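Local coordinates for phosphatidylinositol-specific phospholipase C (Listeria monocytogenes, PDB 2PLC), which belongs to the phosphatidylinositol-specific phospholipase C family, whose X domain folds as a TIM-type barrel of strands and helices, at residues A[26-36]-A[71-80]; A[63-71]-A[114-122]. One frame throughout, in Å; residues are numbered along the deposited sequence.

Contact 1: A[26-36]-A[71-80]; sequences DTMSYNGDITW and IYHGPIFLNA
Leu78 fills the middle of this contact, in which segment 26-36 of the TIM-type barrel, a loop running into helix 34-38, lies across a two-stranded antiparallel hairpin, 71-73 with 76-78, joined by a type II' turn from His73 to Ile76. Its two methyls divide the work. CD1 lies against Met28 CB at 3.9 Å, while CD2 meets Trp36 CD1 at 3.7 Å and sits close to the carbonyl oxygen of Asn31. On the inner side, Met28 CB and CG rest on Ile71 CG2, with CB 3.5 Å away, and the bends at chi2 and chi3 carry the methyl CE round to Ala80 CB. Ile63 of strand 60-65 and Val85 of helix 82-95 touch both Met28 and Ile71 and extend this apolar patch. The backbones come closest at Gly32, its CA 3.7 Å from Leu78 CA. Trp36, CG anti to its backbone N (chi1 -175°), carries its indole over the Asn31-Gly32 peptide, and Ile76 CG2 packs against its CB. NE1 points at Ser29 OG in a weak bond; that hydroxyl is also hydrogen-bonded to Ala43 O. The outer side is looser and more polar. Asn79, at the exposed corner where the chain leaves strand 76-78, sets its amide beside Gly32, nearly perpendicular to the amide of Asn31. At the helix end Thr35 CG2 also touches Ile76 CG1. Asp33 bonds to both its own helix and the hairpin: its OD1 caps the first turn of helix 34-38 through Trp36 N, OD2 receives a weak bond from Phe77 N, and its own N donates to Phe77 O at 2.9 Å. Between the two segments, one water donates to Met28 O at 2.9 Å and to Leu78 O at 2.8 Å.

Contact 2: A[63-71]-A[114-122]; sequences IRAKDNLNI and SFDYRIQPL
Leu69 and Leu122 meet tip to tip, CD1 to CD1 at 4.0 Å, where the turn after strand 60-65 leans on helix 114-125. The other methyl of Leu69, CD2, lies 3.9 Å from Ile119 CG2, so the fork of the leucine spans one helical turn. Phe115 swings CG to the side away from its own N (chi1 177°), which sends the ring back toward the strand end. There it presents an edge, CD1, to the Lys66-Asp67 peptide, and CE1 comes to 4.1 Å from Ala65 CB; Ile119 CG2 lies over the rim of one face of the ring. Arg118 bends at chi2 and chi3 and folds over the type I turn from Lys66 to Leu69. Its guanidinium lies with a face toward Asp67 O, 2.9 Å from NH1, at an angle too poor for a hydrogen bond, and NH2 rests 3.7 Å from Leu69 CD1. Ser114 OG gives a weak bond to Asp67 OD2, 3.3 Å long; both Ser114 and Arg118 are poorly ordered, so these polar contacts are less certain. Inward, Phe115 touches Leu105 and Asp107 of strand 101-107, the parallel neighbour of strand 60-65, while Ile119 and Leu122 both reach Leu82 at the start of helix 82-95, and Ile119 also meets Leu164 of strand 164-166.

From the N terminus, the chain leaves strand 20-24 into 26-36, passes helices 34-38, 40-43 and 50-55, and runs through strand 60-65 into the hairpin, where contact 1 closes the first loop, 34 residues lying between its segments. Contact 2 opens at 63-71, before that loop is complete, and closes 42 residues beyond, on helix 114-125, so the two loops cross. Both contacts draw on strand 70-73, and their ranges overlap at Ile71, whose side chain packs in contact 1 alone; Tyr72 N lies 3.0 Å from Arg64 O, probably a hydrogen bond. Together they hold the hairpin region between the loop after strand 20-24 and helix 114-125.

Contact 1: A[26-36]-A[71-80]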
loop_
_atom_site.group_PDB
_atom_site.type_symbol
_atom_site.label_atom_id
_atom_site.label_comp_id
_atom_site.label_asym_id
_atom_site.label_seq_id
_atom_site.Cartn_x
_atom_site.Cartn_y
_atom_site.Cartn_z
ATOM N N ASP A 26 -3.831 -1.856 6.329
ATOM C CA ASP A 26 -3.727 -1.318 7.688
ATOM C C ASP A 26 -2.373 -1.695 8.296
ATOM O O ASP A 26 -2.275 -2.303 9.366
ATOM C CB ASP A 26 -4.877 -1.836 8.548
ATOM C CG ASP A 26 -5.291 -0.858 9.620
ATOM O OD1 ASP A 26 -4.583 0.146 9.873
ATOM O OD2 ASP A 26 -6.353 -1.107 10.209
ATOM N N THR A 27 -1.338 -1.319 7.560
ATOM C CA THR A 27 0.055 -1.563 7.881
ATOM C C THR A 27 0.481 -1.491 9.348
ATOM O O THR A 27 1.197 -2.373 9.826
ATOM C CB THR A 27 0.928 -0.594 7.070
ATOM O OG1 THR A 27 0.600 -0.714 5.674
ATOM C CG2 THR A 27 2.416 -0.889 7.289
ATOM N N MET A 28 0.040 -0.447 10.050
ATOM C CA MET A 28 0.420 -0.218 11.445
ATOM C C MET A 28 -0.339 -0.961 12.534
ATOM O O MET A 28 0.009 -0.844 13.707
ATOM C CB MET A 28 0.368 1.279 11.766
ATOM C CG MET A 28 1.244 2.142 10.881
ATOM S SD MET A 28 2.923 1.503 10.728
ATOM C CE MET A 28 3.666 2.083 12.275
ATOM N N SER A 29 -1.379 -1.702 12.165
ATOM C CA SER A 29 -2.162 -2.425 13.157
ATOM C C SER A 29 -1.543 -3.750 13.606
ATOM O O SER A 29 -2.089 -4.830 13.355
ATOM C CB SER A 29 -3.588 -2.641 12.662
ATOM O OG SER A 29 -4.404 -3.128 13.713
ATOM N N TYR A 30 -0.380 -3.656 14.238
ATOM C CA TYR A 30 0.329 -4.822 14.771
ATOM C C TYR A 30 0.696 -4.515 16.215
ATOM O O TYR A 30 1.348 -5.302 16.892
ATOM C CB TYR A 30 1.589 -5.144 13.961
ATOM C CG TYR A 30 2.561 -3.999 13.835
ATOM C CD1 TYR A 30 3.526 -3.759 14.821
ATOM C CD2 TYR A 30 2.517 -3.148 12.729
ATOM C CE1 TYR A 30 4.421 -2.697 14.703
ATOM C CE2 TYR A 30 3.407 -2.085 12.598
ATOM C CZ TYR A 30 4.355 -1.864 13.583
ATOM O OH TYR A 30 5.248 -0.830 13.430
ATOM N N ASN A 31 0.272 -3.343 16.667
ATOM C CA ASN A 31 0.518 -2.896 18.023
ATOM C C ASN A 31 -0.455 -1.751 18.281
ATOM O O ASN A 31 -0.997 -1.171 17.335
ATOM C CB ASN A 31 1.966 -2.419 18.167
ATOM C CG ASN A 31 2.382 -2.233 19.615
ATOM O OD1 ASN A 31 1.902 -2.933 20.507
ATOM N ND2 ASN A 31 3.288 -1.290 19.852
ATOM N N GLY A 32 -0.678 -1.436 19.553
ATOM C CA GLY A 32 -1.600 -0.367 19.897
ATOM C C GLY A 32 -1.808 -0.222 21.394
ATOM O O GLY A 32 -1.138 -0.888 22.187
ATOM N N ASP A 33 -2.743 0.642 21.778
ATOM C CA ASP A 33 -3.031 0.882 23.185
ATOM C C ASP A 33 -3.841 -0.233 23.853
ATOM O O ASP A 33 -4.057 -1.297 23.271
ATOM C CB ASP A 33 -3.708 2.252 23.376
ATOM C CG ASP A 33 -5.076 2.354 22.704
ATOM O OD1 ASP A 33 -5.678 1.324 22.330
ATOM O OD2 ASP A 33 -5.559 3.495 22.564
ATOM N N ILE A 34 -4.288 0.017 25.077
ATOM C CA ILE A 34 -5.064 -0.968 25.816
ATOM C C ILE A 34 -6.325 -1.408 25.056
ATOM O O ILE A 34 -6.714 -2.574 25.125
ATOM C CB ILE A 34 -5.421 -0.441 27.234
ATOM C CG1 ILE A 34 -6.013 -1.561 28.091
ATOM C CG2 ILE A 34 -6.363 0.749 27.139
ATOM C CD1 ILE A 34 -5.068 -2.747 28.319
ATOM N N THR A 35 -6.936 -0.494 24.302
ATOM C CA THR A 35 -8.139 -0.829 23.532
ATOM C C THR A 35 -7.803 -1.801 22.395
ATOM O O THR A 35 -8.629 -2.630 22.006
ATOM C CB THR A 35 -8.824 0.432 22.955
ATOM O OG1 THR A 35 -9.134 1.334 24.021
ATOM C CG2 THR A 35 -10.125 0.062 22.250
ATOM N N TRP A 36 -6.585 -1.698 21.874
ATOM C CA TRP A 36 -6.135 -2.577 20.804
ATOM C C TRP A 36 -6.010 -4.016 21.314
ATOM O O TRP A 36 -6.388 -4.964 20.623
ATOM C CB TRP A 36 -4.797 -2.087 20.247
ATOM C CG TRP A 36 -4.320 -2.868 19.066
ATOM C CD1 TRP A 36 -4.681 -2.688 17.757
ATOM C CD2 TRP A 36 -3.414 -3.973 19.083
ATOM N NE1 TRP A 36 -4.059 -3.622 16.962
ATOM C CE2 TRP A 36 -3.277 -4.424 17.752
ATOM C CE3 TRP A 36 -2.702 -4.631 20.096
ATOM C CZ2 TRP A 36 -2.463 -5.501 17.410
ATOM C CZ3 TRP A 36 -1.890 -5.702 19.753
ATOM C CH2 TRP A 36 -1.779 -6.126 18.421
ATOM N N ILE A 71 -1.035 7.663 14.559
ATOM C CA ILE A 71 -1.570 6.543 13.791
ATOM C C ILE A 71 -2.732 5.897 14.538
ATOM O O ILE A 71 -2.611 5.542 15.716
ATOM C CB ILE A 71 -0.476 5.485 13.492
ATOM C CG1 ILE A 71 0.747 6.153 12.843
ATOM C CG2 ILE A 71 -1.030 4.391 12.590
ATOM C CD1 ILE A 71 0.423 7.070 11.677
ATOM N N TYR A 72 -3.852 5.741 13.838
ATOM C CA TYR A 72 -5.060 5.176 14.426
ATOM C C TYR A 72 -5.754 4.090 13.611
ATOM O O TYR A 72 -5.443 3.838 12.448
ATOM C CB TYR A 72 -6.095 6.286 14.674
ATOM C CG TYR A 72 -5.796 7.212 15.830
ATOM C CD1 TYR A 72 -4.918 8.282 15.682
ATOM C CD2 TYR A 72 -6.402 7.022 17.072
ATOM C CE1 TYR A 72 -4.646 9.139 16.743
ATOM C CE2 TYR A 72 -6.135 7.873 18.139
ATOM C CZ TYR A 72 -5.256 8.926 17.965
ATOM O OH TYR A 72 -4.975 9.763 19.018
ATOM N N HIS A 73 -6.718 3.466 14.272
ATOM C CA HIS A 73 -7.569 2.442 13.698
ATOM C C HIS A 73 -8.896 2.820 14.337
ATOM O O HIS A 73 -9.305 2.246 15.347
ATOM C CB HIS A 73 -7.139 1.049 14.139
ATOM C CG HIS A 73 -7.987 -0.043 13.566
ATOM N ND1 HIS A 73 -9.237 -0.356 14.057
ATOM C CD2 HIS A 73 -7.771 -0.884 12.529
ATOM C CE1 HIS A 73 -9.753 -1.341 13.344
ATOM N NE2 HIS A 73 -8.883 -1.679 12.410
ATOM N N GLY A 74 -9.528 3.846 13.775
ATOM C CA GLY A 74 -10.775 4.335 14.326
ATOM C C GLY A 74 -10.432 5.051 15.622
ATOM O O GLY A 74 -9.564 5.926 15.638
ATOM N N PRO A 75 -11.072 4.674 16.736
ATOM C CA PRO A 75 -10.824 5.288 18.044
ATOM C C PRO A 75 -9.632 4.647 18.753
ATOM O O PRO A 75 -9.307 4.998 19.887
ATOM C CB PRO A 75 -12.117 4.990 18.789
ATOM C CG PRO A 75 -12.456 3.615 18.286
ATOM C CD PRO A 75 -12.194 3.715 16.802
ATOM N N ILE A 76 -9.001 3.689 18.082
ATOM C CA ILE A 76 -7.872 2.963 18.639
ATOM C C ILE A 76 -6.522 3.544 18.232
ATOM O O ILE A 76 -6.194 3.604 17.046
ATOM C CB ILE A 76 -7.940 1.479 18.221
ATOM C CG1 ILE A 76 -9.223 0.850 18.765
ATOM C CG2 ILE A 76 -6.724 0.712 18.720
ATOM C CD1 ILE A 76 -9.476 -0.540 18.248
ATOM N N PHE A 77 -5.758 3.991 19.227
ATOM C CA PHE A 77 -4.424 4.541 19.005
ATOM C C PHE A 77 -3.490 3.355 18.769
ATOM O O PHE A 77 -3.507 2.390 19.534
ATOM C CB PHE A 77 -3.981 5.331 20.238
ATOM C CG PHE A 77 -2.569 5.849 20.164
ATOM C CD1 PHE A 77 -2.073 6.419 18.993
ATOM C CD2 PHE A 77 -1.734 5.773 21.274
ATOM C CE1 PHE A 77 -0.771 6.902 18.929
ATOM C CE2 PHE A 77 -0.428 6.254 21.219
ATOM C CZ PHE A 77 0.055 6.821 20.042
ATOM N N LEU A 78 -2.667 3.433 17.723
ATOM C CA LEU A 78 -1.757 2.342 17.396
ATOM C C LEU A 78 -0.319 2.486 17.894
ATOM O O LEU A 78 0.581 1.829 17.377
ATOM C CB LEU A 78 -1.779 2.072 15.888
ATOM C CG LEU A 78 -3.128 1.651 15.288
ATOM C CD1 LEU A 78 -2.966 1.372 13.809
ATOM C CD2 LEU A 78 -3.660 0.416 15.996
ATOM N N ASN A 79 -0.105 3.316 18.913
ATOM C CA ASN A 79 1.236 3.519 19.475
ATOM C C ASN A 79 2.299 3.852 18.430
ATOM O O ASN A 79 3.393 3.274 18.424
ATOM C CB ASN A 79 1.674 2.301 20.300
ATOM C CG ASN A 79 0.999 2.239 21.656
ATOM O OD1 ASN A 79 -0.009 2.907 21.892
ATOM N ND2 ASN A 79 1.556 1.442 22.558
ATOM N N ALA A 80 1.954 4.773 17.536
ATOM C CA ALA A 80 2.859 5.207 16.480
ATOM C C ALA A 80 2.456 6.606 16.036
ATOM O O ALA A 80 1.312 7.017 16.219
ATOM C CB ALA A 80 2.809 4.237 15.298
HETATM O O HOH W 1 2.046 0.305 15.503
#

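Contact 2: A[63-71]-A[114-122]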
loop_
_atom_site.group_PDB
_atom_site.type_symbol
_atom_site.label_atom_id
_atom_site.label_comp_id
_atom_site.label_asym_id
_atom_site.label_seq_id
_atom_site.Cartn_x
_atom_site.Cartn_y
_atom_site.Cartn_z
ATOM N N ILE A 63 -1.351 3.669 5.572
ATOM C CA ILE A 63 -1.229 4.417 6.820
ATOM C C ILE A 63 -2.454 5.275 7.125
ATOM O O ILE A 63 -2.858 6.108 6.317
ATOM C CB ILE A 63 0.026 5.319 6.778
ATOM C CG1 ILE A 63 1.258 4.496 6.373
ATOM C CG2 ILE A 63 0.257 5.993 8.132
ATOM C CD1 ILE A 63 1.626 3.399 7.341
ATOM N N ARG A 64 -3.034 5.072 8.305
ATOM C CA ARG A 64 -4.219 5.821 8.723
ATOM C C ARG A 64 -3.827 6.734 9.883
ATOM O O ARG A 64 -3.288 6.263 10.889
ATOM C CB ARG A 64 -5.312 4.862 9.193
ATOM C CG ARG A 64 -5.406 3.547 8.428
ATOM C CD ARG A 64 -6.058 3.713 7.078
ATOM N NE ARG A 64 -6.253 2.425 6.408
ATOM C CZ ARG A 64 -7.356 1.687 6.497
ATOM N NH1 ARG A 64 -8.377 2.099 7.237
ATOM N NH2 ARG A 64 -7.458 0.553 5.817
ATOM N N ALA A 65 -4.129 8.027 9.762
ATOM C CA ALA A 65 -3.783 8.995 10.801
ATOM C C ALA A 65 -4.871 10.030 11.078
ATOM O O ALA A 65 -5.826 10.159 10.315
ATOM C CB ALA A 65 -2.483 9.709 10.423
ATOM N N LYS A 66 -4.721 10.747 12.192
ATOM C CA LYS A 66 -5.650 11.808 12.587
ATOM C C LYS A 66 -4.877 13.127 12.667
ATOM O O LYS A 66 -3.645 13.110 12.695
ATOM C CB LYS A 66 -6.321 11.478 13.918
ATOM C CG LYS A 66 -7.344 10.366 13.796
ATOM C CD LYS A 66 -8.167 10.212 15.060
ATOM C CE LYS A 66 -9.220 9.135 14.888
ATOM N NZ LYS A 66 -9.935 8.861 16.160
ATOM N N ASP A 67 -5.581 14.261 12.706
ATOM C CA ASP A 67 -4.913 15.568 12.732
ATOM C C ASP A 67 -3.944 15.855 13.886
ATOM O O ASP A 67 -3.240 16.866 13.873
ATOM C CB ASP A 67 -5.900 16.734 12.503
ATOM C CG ASP A 67 -6.969 16.849 13.580
ATOM O OD1 ASP A 67 -6.899 16.143 14.609
ATOM O OD2 ASP A 67 -7.893 17.668 13.389
ATOM N N ASN A 68 -3.901 14.964 14.874
ATOM C CA ASN A 68 -2.964 15.103 15.990
ATOM C C ASN A 68 -1.651 14.461 15.537
ATOM O O ASN A 68 -0.685 14.395 16.292
ATOM C CB ASN A 68 -3.496 14.409 17.255
ATOM C CG ASN A 68 -3.785 12.926 17.047
ATOM O OD1 ASN A 68 -3.968 12.461 15.923
ATOM N ND2 ASN A 68 -3.841 12.179 18.142
ATOM N N LEU A 69 -1.659 13.975 14.293
ATOM C CA LEU A 69 -0.522 13.325 13.639
ATOM C C LEU A 69 -0.132 11.960 14.195
ATOM O O LEU A 69 1.015 11.541 14.072
ATOM C CB LEU A 69 0.694 14.256 13.600
ATOM C CG LEU A 69 0.507 15.530 12.776
ATOM C CD1 LEU A 69 1.800 16.328 12.769
ATOM C CD2 LEU A 69 0.091 15.171 11.363
ATOM N N ASN A 70 -1.092 11.271 14.801
ATOM C CA ASN A 70 -0.850 9.943 15.356
ATOM C C ASN A 70 -1.540 8.895 14.497
ATOM O O ASN A 70 -2.515 9.199 13.812
ATOM C CB ASN A 70 -1.365 9.843 16.793
ATOM C CG ASN A 70 -0.439 10.490 17.801
ATOM O OD1 ASN A 70 -0.865 10.842 18.897
ATOM N ND2 ASN A 70 0.836 10.632 17.447
ATOM N N ILE A 71 -1.035 7.663 14.559
ATOM C CA ILE A 71 -1.570 6.543 13.791
ATOM C C ILE A 71 -2.732 5.897 14.538
ATOM O O ILE A 71 -2.611 5.542 15.716
ATOM C CB ILE A 71 -0.476 5.485 13.492
ATOM C CG1 ILE A 71 0.747 6.153 12.843
ATOM C CG2 ILE A 71 -1.030 4.391 12.590
ATOM C CD1 ILE A 71 0.423 7.070 11.677
ATOM N N SER A 114 -8.486 20.343 7.994
ATOM C CA SER A 114 -7.396 20.649 8.917
ATOM C C SER A 114 -6.270 19.615 8.802
ATOM O O SER A 114 -5.096 19.940 8.996
ATOM C CB SER A 114 -7.919 20.718 10.359
ATOM O OG SER A 114 -8.549 19.508 10.748
ATOM N N PHE A 115 -6.640 18.378 8.469
ATOM C CA PHE A 115 -5.686 17.284 8.300
ATOM C C PHE A 115 -4.695 17.635 7.195
ATOM O O PHE A 115 -3.490 17.431 7.337
ATOM C CB PHE A 115 -6.426 15.986 7.940
ATOM C CG PHE A 115 -5.516 14.811 7.685
ATOM C CD1 PHE A 115 -5.071 14.012 8.738
ATOM C CD2 PHE A 115 -5.093 14.505 6.390
ATOM C CE1 PHE A 115 -4.217 12.930 8.506
ATOM C CE2 PHE A 115 -4.241 13.427 6.151
ATOM C CZ PHE A 115 -3.803 12.638 7.212
ATOM N N ASP A 116 -5.225 18.175 6.104
ATOM C CA ASP A 116 -4.427 18.570 4.951
ATOM C C ASP A 116 -3.334 19.572 5.337
ATOM O O ASP A 116 -2.180 19.425 4.934
ATOM C CB ASP A 116 -5.341 19.165 3.875
ATOM C CG ASP A 116 -4.682 19.224 2.510
ATOM O OD1 ASP A 116 -4.474 18.149 1.906
ATOM O OD2 ASP A 116 -4.380 20.344 2.038
ATOM N N TYR A 117 -3.694 20.563 6.150
ATOM C CA TYR A 117 -2.748 21.590 6.590
ATOM C C TYR A 117 -1.766 21.094 7.644
ATOM O O TYR A 117 -0.606 21.507 7.664
ATOM C CB TYR A 117 -3.497 22.820 7.111
ATOM C CG TYR A 117 -4.354 23.491 6.059
ATOM C CD1 TYR A 117 -3.810 23.870 4.826
ATOM C CD2 TYR A 117 -5.713 23.722 6.278
ATOM C CE1 TYR A 117 -4.599 24.457 3.837
ATOM C CE2 TYR A 117 -6.514 24.310 5.296
ATOM C CZ TYR A 117 -5.950 24.674 4.078
ATOM O OH TYR A 117 -6.737 25.245 3.101
ATOM N N ARG A 118 -2.237 20.199 8.507
ATOM C CA ARG A 118 -1.417 19.643 9.578
ATOM C C ARG A 118 -0.263 18.768 9.104
ATOM O O ARG A 118 0.841 18.869 9.635
ATOM C CB ARG A 118 -2.284 18.856 10.564
ATOM C CG ARG A 118 -3.101 19.716 11.520
ATOM C CD ARG A 118 -2.206 20.607 12.381
ATOM N NE ARG A 118 -1.168 19.851 13.087
ATOM C CZ ARG A 118 -1.309 19.314 14.298
ATOM N NH1 ARG A 118 -2.450 19.442 14.966
ATOM N NH2 ARG A 118 -0.307 18.632 14.840
ATOM N N ILE A 119 -0.520 17.911 8.117
ATOM C CA ILE A 119 0.510 17.011 7.593
ATOM C C ILE A 119 1.567 17.702 6.739
ATOM O O ILE A 119 2.653 17.157 6.540
ATOM C CB ILE A 119 -0.093 15.862 6.745
ATOM C CG1 ILE A 119 -0.909 16.435 5.576
ATOM C CG2 ILE A 119 -0.923 14.940 7.619
ATOM C CD1 ILE A 119 -1.447 15.397 4.619
ATOM N N GLN A 120 1.247 18.892 6.233
ATOM C CA GLN A 120 2.167 19.641 5.374
ATOM C C GLN A 120 3.568 19.897 5.926
ATOM O O GLN A 120 4.556 19.603 5.256
ATOM C CB GLN A 120 1.525 20.947 4.897
ATOM C CG GLN A 120 0.380 20.729 3.918
ATOM C CD GLN A 120 -0.154 22.016 3.326
ATOM O OE1 GLN A 120 0.486 23.067 3.408
ATOM N NE2 GLN A 120 -1.333 21.940 2.716
ATOM N N PRO A 121 3.677 20.448 7.149
ATOM C CA PRO A 121 5.001 20.713 7.729
ATOM C C PRO A 121 5.854 19.449 7.833
ATOM O O PRO A 121 7.074 19.502 7.689
ATOM C CB PRO A 121 4.659 21.263 9.112
ATOM C CG PRO A 121 3.346 21.954 8.882
ATOM C CD PRO A 121 2.610 20.953 8.035
ATOM N N LEU A 122 5.197 18.314 8.064
ATOM C CA LEU A 122 5.873 17.025 8.189
ATOM C C LEU A 122 6.335 16.472 6.851
ATOM O O LEU A 122 7.442 15.954 6.734
ATOM C CB LEU A 122 4.951 16.004 8.846
ATOM C CG LEU A 122 5.388 15.476 10.206
ATOM C CD1 LEU A 122 4.478 14.324 10.578
ATOM C CD2 LEU A 122 6.840 15.017 10.164
#